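Local coordinates for Na-translocating NADH-quinone reductase subunit C NqrC (Shewanella oneidensis, PDB 4XHF), which is the C subunit of a sodium-translocating bacterial membrane complex and carries flavin mononucleotide in its soluble FMN-binding domain, at residues Y44-A49 against K65-L70; K111-D116 against M231-G236; S130-P135 against Q241-Q246. All blocks are in the same frame, centred on the assembly; numbering follows the deposited sequence.

Interaction 1. Residues Y44-A49 against K65-L70; sequences YVLMAA and KSVKPL
V45 and L46, near the C-terminal end of the long helix 29-48, meet V67 at the point where helix 58-66 gives way to strand 67-73, a case of a helix laid against an antiparallel sheet. All three touching residues are buried. V67 is the first residue after helix 58-66 to leave helical backbone angles, and its side chain points at the other helix and serves both neighbours with separate methyls. CG2 of V67 takes the closer approach, 3.9 Å from CD2 of L46, while CG1 of V67 lies 4.3 Å from CG1 of V45. The division follows from the V67 torsion: with CG1 anti to the backbone N (chi1 -176°), CG2 stands beside that nitrogen and is the branch offered to the leucine. V45 points toward the strand, whereas L46 leaves the helix at a slant and reaches V67 only with its branched end, the two side chains crossing obliquely.

On either side of V67 the backbone is bonded to strand 113-123, S66 to F123 and K68 to K121. Helix 29-48 lies across several strands at once, since V45 also touches F120 and V133, and L46 packs on V51 and L53 in the loop that follows. No hydrogen bond joins 44-49 to 65-70. Polar backbone atoms are instead used inside the helix, as where A48 N donates to Y44 O at 2.9 Å.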
# COMPACT_ATOMS: atom_id res chain seq x y z
N TYR A 44 0.40 7.43 -8.25
CA TYR A 44 0.24 6.95 -6.88
C TYR A 44 1.53 6.34 -6.35
O TYR A 44 1.97 6.64 -5.23
CB TYR A 44 -0.87 5.90 -6.79
CG TYR A 44 -2.27 6.40 -7.09
CD1 TYR A 44 -2.64 7.71 -6.83
CD2 TYR A 44 -3.22 5.55 -7.64
CE1 TYR A 44 -3.93 8.16 -7.10
CE2 TYR A 44 -4.50 5.99 -7.92
CZ TYR A 44 -4.85 7.29 -7.65
OH TYR A 44 -6.13 7.72 -7.93
N VAL A 45 2.15 5.49 -7.16
CA VAL A 45 3.35 4.76 -6.76
C VAL A 45 4.51 5.72 -6.52
O VAL A 45 5.21 5.61 -5.52
CB VAL A 45 3.74 3.71 -7.83
CG1 VAL A 45 5.11 3.11 -7.55
CG2 VAL A 45 2.69 2.61 -7.87
N LEU A 46 4.70 6.66 -7.44
CA LEU A 46 5.78 7.63 -7.31
C LEU A 46 5.55 8.55 -6.12
O LEU A 46 6.48 8.89 -5.39
CB LEU A 46 5.93 8.46 -8.59
CG LEU A 46 6.40 7.71 -9.84
CD1 LEU A 46 6.37 8.63 -11.04
CD2 LEU A 46 7.80 7.13 -9.65
N MET A 47 4.29 8.94 -5.91
CA MET A 47 3.94 9.79 -4.78
C MET A 47 4.23 9.09 -3.46
O MET A 47 4.74 9.70 -2.52
CB MET A 47 2.47 10.20 -4.85
CG MET A 47 2.20 11.33 -5.85
SD MET A 47 0.46 11.80 -6.02
CE MET A 47 -0.33 10.83 -4.73
N ALA A 48 3.90 7.81 -3.40
CA ALA A 48 4.15 7.02 -2.19
C ALA A 48 5.64 6.85 -1.95
O ALA A 48 6.11 6.91 -0.81
CB ALA A 48 3.47 5.67 -2.31
N ALA A 49 6.40 6.66 -3.03
CA ALA A 49 7.84 6.43 -2.94
C ALA A 49 8.62 7.73 -2.77
O ALA A 49 9.85 7.71 -2.65
CB ALA A 49 8.31 5.69 -4.18
N LYS A 65 11.68 4.25 -15.85
CA LYS A 65 13.11 4.12 -15.58
C LYS A 65 13.40 3.66 -14.16
O LYS A 65 14.28 2.83 -13.94
CB LYS A 65 13.81 5.45 -15.84
CG LYS A 65 15.32 5.42 -15.57
CD LYS A 65 16.01 4.30 -16.33
CE LYS A 65 17.52 4.46 -16.35
NZ LYS A 65 18.15 4.35 -15.01
N SER A 66 12.65 4.20 -13.20
CA SER A 66 12.99 4.03 -11.79
C SER A 66 12.12 3.01 -11.05
O SER A 66 12.34 2.77 -9.86
CB SER A 66 12.89 5.38 -11.08
OG SER A 66 13.84 6.30 -11.61
N VAL A 67 11.15 2.41 -11.74
CA VAL A 67 10.24 1.47 -11.09
C VAL A 67 10.16 0.15 -11.85
O VAL A 67 10.10 0.13 -13.08
CB VAL A 67 8.81 2.07 -10.94
CG1 VAL A 67 7.91 1.11 -10.18
CG2 VAL A 67 8.86 3.41 -10.23
N LYS A 68 10.17 -0.94 -11.09
CA LYS A 68 10.03 -2.29 -11.63
C LYS A 68 8.78 -2.95 -11.06
O LYS A 68 8.79 -3.42 -9.92
CB LYS A 68 11.26 -3.13 -11.30
CG LYS A 68 11.20 -4.56 -11.81
CD LYS A 68 12.55 -5.25 -11.70
CE LYS A 68 12.44 -6.59 -11.00
NZ LYS A 68 13.77 -7.19 -10.66
N PRO A 69 7.68 -2.97 -11.84
CA PRO A 69 6.47 -3.65 -11.37
C PRO A 69 6.67 -5.16 -11.28
O PRO A 69 7.34 -5.75 -12.13
CB PRO A 69 5.43 -3.30 -12.44
CG PRO A 69 5.98 -2.12 -13.16
CD PRO A 69 7.46 -2.28 -13.13
N LEU A 70 6.10 -5.76 -10.24
CA LEU A 70 6.24 -7.19 -10.01
C LEU A 70 4.92 -7.80 -9.56
O LEU A 70 4.21 -7.22 -8.75
CB LEU A 70 7.30 -7.47 -8.95
CG LEU A 70 8.75 -7.15 -9.30
CD1 LEU A 70 9.61 -7.24 -8.06
CD2 LEU A 70 9.25 -8.10 -10.37

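Interaction 2. Residues K111-D116 against M231-G236; sequences KTRAND and MEFWFG
R113 sets its CG anti to the backbone N (chi1 -166°) and then bends at chi2 and chi3, which carries its methylenes to two aromatic rings: F233, whose CG is likewise anti to its N, and W234, whose CG is anti to the carbonyl carbon. The contact joins the start of strand 113-123 to the C-terminal end of helix 221-234 in the FMN-binding domain, the opposite end from T221, M222 and T223, which line the flavin mononucleotide pocket. CG of R113 approaches CH2 of W234 obliquely at 3.8 Å, and CD of R113 comes to the edge of the F233 ring, near its plane, 4.1 Å from CZ. The two rings also pack together, CD2 of F233 lying over one face of the indole of W234, toward its rim.

Only the aliphatic part of the arginine crosses to the rings. Its polar end is bound elsewhere, NH2 in a salt bridge to D75 and NH1 to the carbonyl of E238, just beyond the helix, while the indole NE1 bonds to Y137 O. The buried guanidinium is thus gripped at all three nitrogens, the last being NE, which donates to A114 O at 3.0 Å in a bent bond (136° at the hydrogen).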
# COMPACT_ATOMS: atom_id res chain seq x y z
N LYS A 111 -12.70 -10.60 3.44
CA LYS A 111 -13.46 -11.81 3.10
C LYS A 111 -12.71 -12.77 2.18
O LYS A 111 -12.69 -13.98 2.42
CB LYS A 111 -14.80 -11.43 2.46
CG LYS A 111 -15.74 -10.68 3.39
CD LYS A 111 -16.38 -11.60 4.42
CE LYS A 111 -17.35 -12.59 3.78
NZ LYS A 111 -18.12 -13.37 4.79
N THR A 112 -12.09 -12.25 1.13
CA THR A 112 -11.33 -13.07 0.20
C THR A 112 -10.04 -12.35 -0.17
O THR A 112 -9.99 -11.12 -0.21
CB THR A 112 -12.15 -13.40 -1.07
OG1 THR A 112 -11.39 -14.25 -1.93
CG2 THR A 112 -12.55 -12.14 -1.81
N ARG A 113 -8.99 -13.12 -0.44
CA ARG A 113 -7.68 -12.57 -0.78
C ARG A 113 -7.12 -13.20 -2.04
O ARG A 113 -7.13 -14.42 -2.19
CB ARG A 113 -6.70 -12.77 0.38
CG ARG A 113 -5.43 -11.94 0.27
CD ARG A 113 -4.25 -12.65 0.91
NE ARG A 113 -3.87 -13.85 0.17
CZ ARG A 113 -2.93 -14.71 0.55
NH1 ARG A 113 -2.27 -14.52 1.68
NH2 ARG A 113 -2.67 -15.77 -0.20
N ALA A 114 -6.63 -12.37 -2.96
CA ALA A 114 -5.98 -12.86 -4.16
C ALA A 114 -4.73 -13.65 -3.79
O ALA A 114 -4.13 -13.42 -2.75
CB ALA A 114 -5.62 -11.71 -5.08
N ASN A 115 -4.34 -14.58 -4.66
CA ASN A 115 -3.13 -15.36 -4.43
C ASN A 115 -1.89 -14.53 -4.75
O ASN A 115 -0.86 -14.68 -4.08
CB ASN A 115 -3.14 -16.63 -5.28
CG ASN A 115 -4.22 -17.61 -4.84
OD1 ASN A 115 -4.66 -17.59 -3.70
ND2 ASN A 115 -4.63 -18.47 -5.76
N ASP A 116 -2.00 -13.67 -5.75
CA ASP A 116 -0.90 -12.82 -6.19
C ASP A 116 -1.19 -11.35 -5.94
O ASP A 116 -2.33 -10.91 -6.05
CB ASP A 116 -0.60 -13.03 -7.68
CG ASP A 116 -0.22 -14.46 -8.01
OD1 ASP A 116 0.18 -15.21 -7.09
OD2 ASP A 116 -0.32 -14.84 -9.19
N MET A 231 -3.31 -2.23 7.42
CA MET A 231 -1.87 -2.40 7.39
C MET A 231 -1.43 -3.59 8.24
O MET A 231 -0.49 -4.29 7.88
CB MET A 231 -1.17 -1.12 7.88
CG MET A 231 -1.23 0.01 6.88
SD MET A 231 -0.40 1.49 7.49
CE MET A 231 -0.89 2.69 6.25
N GLU A 232 -2.13 -3.82 9.35
CA GLU A 232 -1.81 -4.94 10.22
C GLU A 232 -1.92 -6.27 9.48
O GLU A 232 -1.11 -7.18 9.70
CB GLU A 232 -2.72 -4.96 11.44
CG GLU A 232 -2.41 -6.08 12.41
CD GLU A 232 -3.34 -6.10 13.60
OE1 GLU A 232 -4.21 -5.22 13.69
OE2 GLU A 232 -3.19 -7.01 14.45
N PHE A 233 -2.92 -6.39 8.62
CA PHE A 233 -3.12 -7.61 7.85
C PHE A 233 -2.10 -7.73 6.72
O PHE A 233 -1.49 -8.78 6.55
CB PHE A 233 -4.52 -7.66 7.24
CG PHE A 233 -4.72 -8.83 6.32
CD1 PHE A 233 -5.05 -10.08 6.83
CD2 PHE A 233 -4.56 -8.69 4.95
CE1 PHE A 233 -5.23 -11.16 5.99
CE2 PHE A 233 -4.73 -9.78 4.10
CZ PHE A 233 -5.06 -11.01 4.62
N TRP A 234 -1.94 -6.66 5.96
CA TRP A 234 -1.15 -6.73 4.73
C TRP A 234 0.35 -6.72 4.99
O TRP A 234 1.13 -7.09 4.12
CB TRP A 234 -1.54 -5.58 3.81
CG TRP A 234 -2.79 -5.90 3.07
CD1 TRP A 234 -4.03 -5.36 3.27
CD2 TRP A 234 -2.94 -6.87 2.02
NE1 TRP A 234 -4.94 -5.93 2.40
CE2 TRP A 234 -4.29 -6.86 1.63
CE3 TRP A 234 -2.05 -7.74 1.38
CZ2 TRP A 234 -4.77 -7.69 0.62
CZ3 TRP A 234 -2.53 -8.56 0.38
CH2 TRP A 234 -3.88 -8.53 0.01
N PHE A 235 0.74 -6.32 6.19
CA PHE A 235 2.13 -6.48 6.62
C PHE A 235 2.25 -7.66 7.59
O PHE A 235 3.30 -7.87 8.21
CB PHE A 235 2.65 -5.19 7.26
CG PHE A 235 2.86 -4.09 6.27
CD1 PHE A 235 3.96 -4.10 5.42
CD2 PHE A 235 1.96 -3.04 6.18
CE1 PHE A 235 4.16 -3.09 4.51
CE2 PHE A 235 2.16 -2.03 5.26
CZ PHE A 235 3.25 -2.05 4.43
N GLY A 236 1.17 -8.44 7.69
CA GLY A 236 1.14 -9.60 8.56
C GLY A 236 1.47 -10.87 7.80
O GLY A 236 1.83 -10.83 6.63

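Interaction 3. Residues S130-P135 against Q241-Q246; sequences SSVVVP and QTFFNQ
V132 and V134 send their side chains from strand 129-139 toward F243 and F244 of helix 241-249, and the close fit is confined to these four buried residues. CG1 of V132 is shared between the rings: it comes to the edge of F243, near the ring plane, 4.1 Å from CE2, and to the edge of F244 at a looser 4.4 Å from CE1. CG1 of V134 approaches F244 more obliquely, 4.1 Å from CZ. This is a helix packed on a face of an antiparallel sheet, with strand 130-135 and helix 241-246 running nearly antiparallel (162°). Their axes lie 12.0 Å apart, a distance spanned by the valines and the two phenyl rings. F244 takes part although its CB does not point at the strand: with CG beside the backbone N (chi1 -73°), the ring swings over to it. Its ring also stacks on F155, and F243 continues the apolar surface onto V119 of strand 113-123.

The helix changes character around its circumference. N245 and Q246 are exposed, T242 is partly so, and none of them meets the strand. On the strand, V133 points away from the helix and packs on V45 and A48 of helix 29-48. Toward the start of the segment, S130 and S131 form a classic beta bulge opposite V122, and S130 is partly exposed.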
# COMPACT_ATOMS: atom_id res chain seq x y z
N SER A 130 15.29 2.17 -3.43
CA SER A 130 14.84 3.31 -2.64
C SER A 130 13.69 2.91 -1.73
O SER A 130 13.66 3.27 -0.55
CB SER A 130 14.42 4.46 -3.56
OG SER A 130 14.18 5.66 -2.84
N SER A 131 12.75 2.15 -2.27
CA SER A 131 11.62 1.67 -1.50
C SER A 131 10.89 0.58 -2.26
O SER A 131 11.14 0.36 -3.44
CB SER A 131 10.65 2.81 -1.16
OG SER A 131 10.02 3.31 -2.33
N VAL A 132 10.00 -0.12 -1.56
CA VAL A 132 9.09 -1.06 -2.19
C VAL A 132 7.66 -0.61 -1.88
O VAL A 132 7.28 -0.48 -0.72
CB VAL A 132 9.31 -2.50 -1.70
CG1 VAL A 132 8.40 -3.47 -2.45
CG2 VAL A 132 10.77 -2.91 -1.88
N VAL A 133 6.90 -0.33 -2.93
CA VAL A 133 5.52 0.11 -2.78
C VAL A 133 4.59 -1.08 -2.94
O VAL A 133 4.64 -1.79 -3.95
CB VAL A 133 5.16 1.20 -3.81
CG1 VAL A 133 3.80 1.79 -3.51
CG2 VAL A 133 6.23 2.29 -3.82
N VAL A 134 3.73 -1.29 -1.94
CA VAL A 134 2.79 -2.40 -1.96
C VAL A 134 1.36 -1.91 -1.77
O VAL A 134 1.13 -0.92 -1.07
CB VAL A 134 3.11 -3.44 -0.86
CG1 VAL A 134 4.51 -3.98 -1.04
CG2 VAL A 134 2.94 -2.83 0.53
N PRO A 135 0.39 -2.58 -2.41
CA PRO A 135 -1.02 -2.23 -2.22
C PRO A 135 -1.56 -2.76 -0.90
O PRO A 135 -1.20 -3.85 -0.47
CB PRO A 135 -1.70 -2.92 -3.40
CG PRO A 135 -0.85 -4.11 -3.67
CD PRO A 135 0.56 -3.66 -3.40
N GLN A 241 4.58 -10.37 4.32
CA GLN A 241 5.68 -10.70 5.22
C GLN A 241 6.61 -11.73 4.60
O GLN A 241 7.83 -11.59 4.67
CB GLN A 241 5.16 -11.20 6.56
CG GLN A 241 5.81 -10.53 7.76
CD GLN A 241 5.16 -10.91 9.07
OE1 GLN A 241 4.47 -10.10 9.70
NE2 GLN A 241 5.37 -12.15 9.49
N THR A 242 6.04 -12.77 3.99
CA THR A 242 6.83 -13.78 3.31
C THR A 242 7.67 -13.14 2.21
O THR A 242 8.86 -13.40 2.10
CB THR A 242 5.95 -14.89 2.69
OG1 THR A 242 5.32 -15.64 3.74
CG2 THR A 242 6.77 -15.84 1.82
N PHE A 243 7.02 -12.30 1.41
CA PHE A 243 7.69 -11.61 0.31
C PHE A 243 8.87 -10.78 0.80
O PHE A 243 9.94 -10.79 0.19
CB PHE A 243 6.69 -10.72 -0.43
CG PHE A 243 7.33 -9.78 -1.42
CD1 PHE A 243 8.06 -10.27 -2.48
CD2 PHE A 243 7.18 -8.42 -1.28
CE1 PHE A 243 8.65 -9.41 -3.39
CE2 PHE A 243 7.76 -7.55 -2.19
CZ PHE A 243 8.49 -8.05 -3.25
N PHE A 244 8.69 -10.06 1.90
CA PHE A 244 9.76 -9.24 2.45
C PHE A 244 10.89 -10.11 3.00
O PHE A 244 12.06 -9.81 2.80
CB PHE A 244 9.23 -8.32 3.56
CG PHE A 244 8.40 -7.17 3.06
CD1 PHE A 244 8.52 -6.71 1.75
CD2 PHE A 244 7.51 -6.53 3.90
CE1 PHE A 244 7.76 -5.65 1.30
CE2 PHE A 244 6.75 -5.47 3.45
CZ PHE A 244 6.87 -5.03 2.15
N ASN A 245 10.53 -11.20 3.68
CA ASN A 245 11.53 -12.12 4.21
C ASN A 245 12.37 -12.76 3.11
O ASN A 245 13.52 -13.12 3.34
CB ASN A 245 10.86 -13.20 5.06
CG ASN A 245 10.44 -12.70 6.42
OD1 ASN A 245 10.99 -11.73 6.94
ND2 ASN A 245 9.47 -13.38 7.02
N GLN A 246 11.78 -12.92 1.93
CA GLN A 246 12.51 -13.44 0.78
C GLN A 246 13.52 -12.42 0.28
O GLN A 246 14.61 -12.78 -0.15
CB GLN A 246 11.54 -13.82 -0.34
CG GLN A 246 10.67 -15.03 -0.03
CD GLN A 246 11.49 -16.30 0.14
OE1 GLN A 246 11.62 -16.82 1.25
NE2 GLN A 246 12.03 -16.80 -0.96

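Overall arrangement
All three contacts are buried, and all draw on the same antiparallel sheet, but with different chemistry. Interaction 1 brings helix 29-48 to one face, while interaction 3 sets helix 241-249 on the other; they meet through strand 129-139, where A49 and A48 pack on S131 and V133. Interactions 1 and 3 are purely apolar, methyls alone in the first and methyls against rings in the other, whereas interaction 2 adds a buried, well-bonded guanidinium. The helices of interactions 2 and 3 follow each other in the chain and touch, CE1 of F235 lying 3.7 Å from CE2 of F244. Interactions 1 and 2 do not touch, their centres 20 Å apart.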